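Local coordinates for esterase (uncultured bacterium FLS12, PDB 4RGY), which is a low-temperature-active alkaline esterase of the alpha/beta-hydrolase clan, probably cleaving ester bonds with a serine nucleophile, at residues 67-71 with 72-76; 182-186 with 187-191. All blocks are in the same frame, centred on the assembly; numbering follows the deposited sequence.

Contact 1: 67-71 with 72-76; sequences RYVAE and MGLAV
Met72 and Val69 carry this contact, three residues apart where the chain turns from a helix toward a strand. The backbone N of Met72 donates to the carbonyl O of Val69 over 2.9 Å, nearly straight at 162° but from above the carbonyl plane. Over the same carbonyl folds the Met72 side chain, its CB 3.4 Å from Val69 O. With CG anti to the carbonyl carbon (chi1 -59°), the thioether runs back along the preceding turn, and SD comes to lie 3.8 Å from the carbonyl O of Tyr68 and beside Val69 CA. An alanine in place of Met72 would probably open a gap beside Val69 CA and the Tyr68 carbonyl, where the thioether now lies.

Val69 CG1 meets the side chains of the chain leading into strand 75-79: it touches Val76 CG2 at 3.9 Å and, a little farther off, Leu74 CD2, whose side chain crosses it at about a right angle. Two waters fill in the polar side of the turn: one donates to Val69 O (2.6 Å) and accepts from Leu74 N, while the second ties Ala70 O to Gly73 N. Val69 O is thus gripped by both Met72 N and a water. Gly73 follows with a positive phi (66°), a backbone shape that suits a residue without a side chain.

The turn joins helix 65-68 to strand 75-79, whose Val76 bonds through its backbone to Ile23 of strand 16-25. Leu258 of helix 247-260 packs on Tyr68, Val69 and Leu74, while Ile23 touches Val69 and Val76.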
# COMPACT_ATOMS: atom_id res chain seq x y z
N ARG A 67 -16.77 -6.24 2.28
CA ARG A 67 -17.71 -7.33 2.10
C ARG A 67 -19.16 -6.86 2.25
O ARG A 67 -20.03 -7.25 1.47
CB ARG A 67 -17.39 -8.47 3.07
CG ARG A 67 -18.45 -9.56 3.13
CD ARG A 67 -17.89 -10.84 3.75
NE ARG A 67 -17.34 -10.62 5.09
CZ ARG A 67 -18.07 -10.60 6.20
NH1 ARG A 67 -19.38 -10.78 6.12
NH2 ARG A 67 -17.50 -10.40 7.38
N TYR A 68 -19.41 -5.99 3.22
CA TYR A 68 -20.78 -5.56 3.47
C TYR A 68 -21.40 -4.82 2.29
O TYR A 68 -22.61 -4.87 2.09
CB TYR A 68 -20.84 -4.69 4.73
CG TYR A 68 -20.41 -5.39 6.00
CD1 TYR A 68 -20.63 -6.75 6.18
CD2 TYR A 68 -19.79 -4.69 7.03
CE1 TYR A 68 -20.23 -7.39 7.35
CE2 TYR A 68 -19.39 -5.32 8.19
CZ TYR A 68 -19.62 -6.67 8.35
OH TYR A 68 -19.22 -7.32 9.50
N VAL A 69 -20.58 -4.12 1.51
CA VAL A 69 -21.12 -3.35 0.39
C VAL A 69 -21.08 -4.10 -0.94
O VAL A 69 -21.57 -3.61 -1.95
CB VAL A 69 -20.38 -2.01 0.20
CG1 VAL A 69 -20.49 -1.17 1.46
CG2 VAL A 69 -18.90 -2.23 -0.17
N ALA A 70 -20.51 -5.30 -0.93
CA ALA A 70 -20.15 -6.00 -2.17
C ALA A 70 -21.28 -6.20 -3.18
O ALA A 70 -21.04 -6.27 -4.38
CB ALA A 70 -19.47 -7.33 -1.85
N GLU A 71 -22.52 -6.29 -2.70
CA GLU A 71 -23.65 -6.53 -3.60
C GLU A 71 -24.53 -5.31 -3.81
O GLU A 71 -25.61 -5.40 -4.40
CB GLU A 71 -24.49 -7.71 -3.11
CG GLU A 71 -23.72 -9.01 -2.98
CD GLU A 71 -22.99 -9.39 -4.25
OE1 GLU A 71 -23.53 -9.14 -5.35
OE2 GLU A 71 -21.87 -9.94 -4.15
N MET A 72 -24.08 -4.16 -3.33
CA MET A 72 -24.92 -2.97 -3.29
C MET A 72 -24.73 -2.02 -4.47
O MET A 72 -25.54 -1.12 -4.67
CB MET A 72 -24.70 -2.22 -1.98
CG MET A 72 -25.00 -3.05 -0.75
SD MET A 72 -24.83 -2.11 0.78
CE MET A 72 -26.01 -0.78 0.53
N GLY A 73 -23.67 -2.20 -5.25
CA GLY A 73 -23.37 -1.27 -6.32
C GLY A 73 -23.00 0.09 -5.75
O GLY A 73 -23.33 1.14 -6.32
N LEU A 74 -22.30 0.06 -4.63
CA LEU A 74 -21.99 1.24 -3.83
C LEU A 74 -20.49 1.40 -3.69
O LEU A 74 -19.81 0.47 -3.26
CB LEU A 74 -22.60 1.09 -2.43
CG LEU A 74 -22.36 2.20 -1.40
CD1 LEU A 74 -23.06 3.45 -1.86
CD2 LEU A 74 -22.86 1.76 -0.03
N ALA A 75 -19.97 2.57 -4.05
CA ALA A 75 -18.57 2.88 -3.82
C ALA A 75 -18.41 3.46 -2.41
O ALA A 75 -19.34 4.06 -1.87
CB ALA A 75 -18.07 3.86 -4.86
N VAL A 76 -17.24 3.26 -1.81
CA VAL A 76 -16.98 3.83 -0.50
C VAL A 76 -15.66 4.59 -0.52
O VAL A 76 -14.64 4.08 -1.00
CB VAL A 76 -16.92 2.74 0.59
CG1 VAL A 76 -16.81 3.38 1.97
CG2 VAL A 76 -18.17 1.87 0.56
O HOH W 1 -20.69 -2.07 -3.79
O HOH W 2 -21.46 -3.99 -5.91

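Contact 2: 182-186 with 187-191; sequences AALPG and SDHDL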
# COMPACT_ATOMS: atom_id res chain seq x y z
N ALA A 182 -15.65 29.55 24.16
CA ALA A 182 -16.85 30.17 24.71
C ALA A 182 -17.84 30.59 23.61
O ALA A 182 -19.03 30.77 23.88
CB ALA A 182 -16.48 31.36 25.58
N ALA A 183 -17.35 30.73 22.38
CA ALA A 183 -18.19 31.13 21.26
C ALA A 183 -18.83 29.94 20.52
O ALA A 183 -19.58 30.13 19.56
CB ALA A 183 -17.40 31.99 20.28
N LEU A 184 -18.54 28.72 20.97
CA LEU A 184 -19.06 27.52 20.29
C LEU A 184 -20.58 27.34 20.35
O LEU A 184 -21.18 26.96 19.33
CB LEU A 184 -18.35 26.26 20.79
CG LEU A 184 -16.93 26.10 20.24
CD1 LEU A 184 -16.24 24.94 20.92
CD2 LEU A 184 -16.96 25.90 18.72
N PRO A 185 -21.23 27.60 21.50
CA PRO A 185 -22.68 27.38 21.51
C PRO A 185 -23.41 28.30 20.53
O PRO A 185 -23.19 29.52 20.54
CB PRO A 185 -23.08 27.70 22.95
CG PRO A 185 -21.84 27.46 23.75
CD PRO A 185 -20.74 27.94 22.85
N GLY A 186 -24.24 27.72 19.68
CA GLY A 186 -24.95 28.50 18.67
C GLY A 186 -24.17 28.76 17.39
O GLY A 186 -24.73 29.31 16.44
N SER A 187 -22.90 28.37 17.36
CA SER A 187 -22.06 28.60 16.19
C SER A 187 -22.34 27.58 15.10
O SER A 187 -23.11 26.62 15.30
CB SER A 187 -20.59 28.51 16.58
OG SER A 187 -20.20 27.16 16.80
N ASP A 188 -21.74 27.78 13.93
CA ASP A 188 -21.91 26.83 12.84
C ASP A 188 -21.20 25.49 13.07
O ASP A 188 -21.32 24.58 12.25
CB ASP A 188 -21.53 27.45 11.48
CG ASP A 188 -20.09 27.89 11.40
OD1 ASP A 188 -19.28 27.57 12.30
OD2 ASP A 188 -19.76 28.57 10.41
N HIS A 189 -20.46 25.39 14.18
CA HIS A 189 -19.82 24.14 14.60
C HIS A 189 -20.77 23.29 15.43
O HIS A 189 -20.55 22.10 15.62
CB HIS A 189 -18.58 24.39 15.47
CG HIS A 189 -17.58 25.34 14.88
ND1 HIS A 189 -16.62 24.95 13.99
CD2 HIS A 189 -17.37 26.66 15.11
CE1 HIS A 189 -15.86 25.99 13.67
NE2 HIS A 189 -16.29 27.04 14.35
N ASP A 190 -21.79 23.93 15.98
CA ASP A 190 -22.66 23.32 16.98
C ASP A 190 -23.81 22.59 16.33
O ASP A 190 -24.72 23.21 15.77
CB ASP A 190 -23.17 24.46 17.88
CG ASP A 190 -24.12 24.00 18.97
OD1 ASP A 190 -24.39 22.79 19.11
OD2 ASP A 190 -24.56 24.90 19.73
N LEU A 191 -23.76 21.25 16.37
CA LEU A 191 -24.82 20.44 15.74
C LEU A 191 -26.21 20.74 16.30
O LEU A 191 -27.20 20.58 15.59
CB LEU A 191 -24.54 18.94 15.89
CG LEU A 191 -23.26 18.40 15.28
CD1 LEU A 191 -23.27 16.89 15.45
CD2 LEU A 191 -23.17 18.77 13.81
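Ser187 folds back on Leu184 and binds its carbonyl O twice, once through the backbone and once through the side chain. The backbone bond, Ser187 N to Leu184 O at 3.0 Å, closes a type II beta turn from Leu184 to Ser187 and arrives from well above the carbonyl plane. The hydroxyl bond is shorter: Ser187 OG donates to Leu184 O over 2.7 Å, tilted only 17° from that plane. OG reaches it from between the backbone N and the carbonyl carbon (chi1 74°), a rotation that also lets it accept from His189 N at 3.2 Å and so form an ST turn. A type I turn from Ser187 to Asp190 follows directly, closed by Asp190 N on Ser187 O.

The charged partner is Asp190. With CG anti to the backbone N, its carboxylate reaches back to the preceding type II turn, and OD2 takes the N-H of Gly186 on its anti lone pair, almost perfectly straight at 176° and 2.8 Å long. The other oxygen, OD1, caps Phe192 N at the start of helix 191-200.

Apolar contact is slight: Leu184 CD2 sits 3.7 Å from His189 CD2, approaching the imidazole obliquely. The imidazole has further neighbours: Asp188 OD1 over one face, offset toward the rim, and Phe178 edge-to-face.

Gly186 has a backbone shape in which a side chain would be jammed against the carbonyl O of Pro185. The buried Asp190 has each carboxylate oxygen engaged by a backbone N-H, which would be expected to stabilise its negative charge, and one side chain thereby ties the turn to the helix N-terminus.

The two contacts come in series along the chain, contact 1 closing before contact 2 opens, and they lie on opposite sides of the chain's centre. Their centres are 36 Å apart and their nearest atoms about 20 Å, so they do not touch. Contact 1 leads into strand 75-79 of the mixed sheet, between strands 16-25 and 45-49. Contact 2 belongs to the excursion between strands 145-149 and 207-213, bridging helices 170-178 and 191-200. Both are local turns at the ends of regular elements within one alpha/beta-hydrolase fold: one delivers the chain into the sheet, the other starts a helix beside helix 127-138, which follows the likely nucleophile elbow.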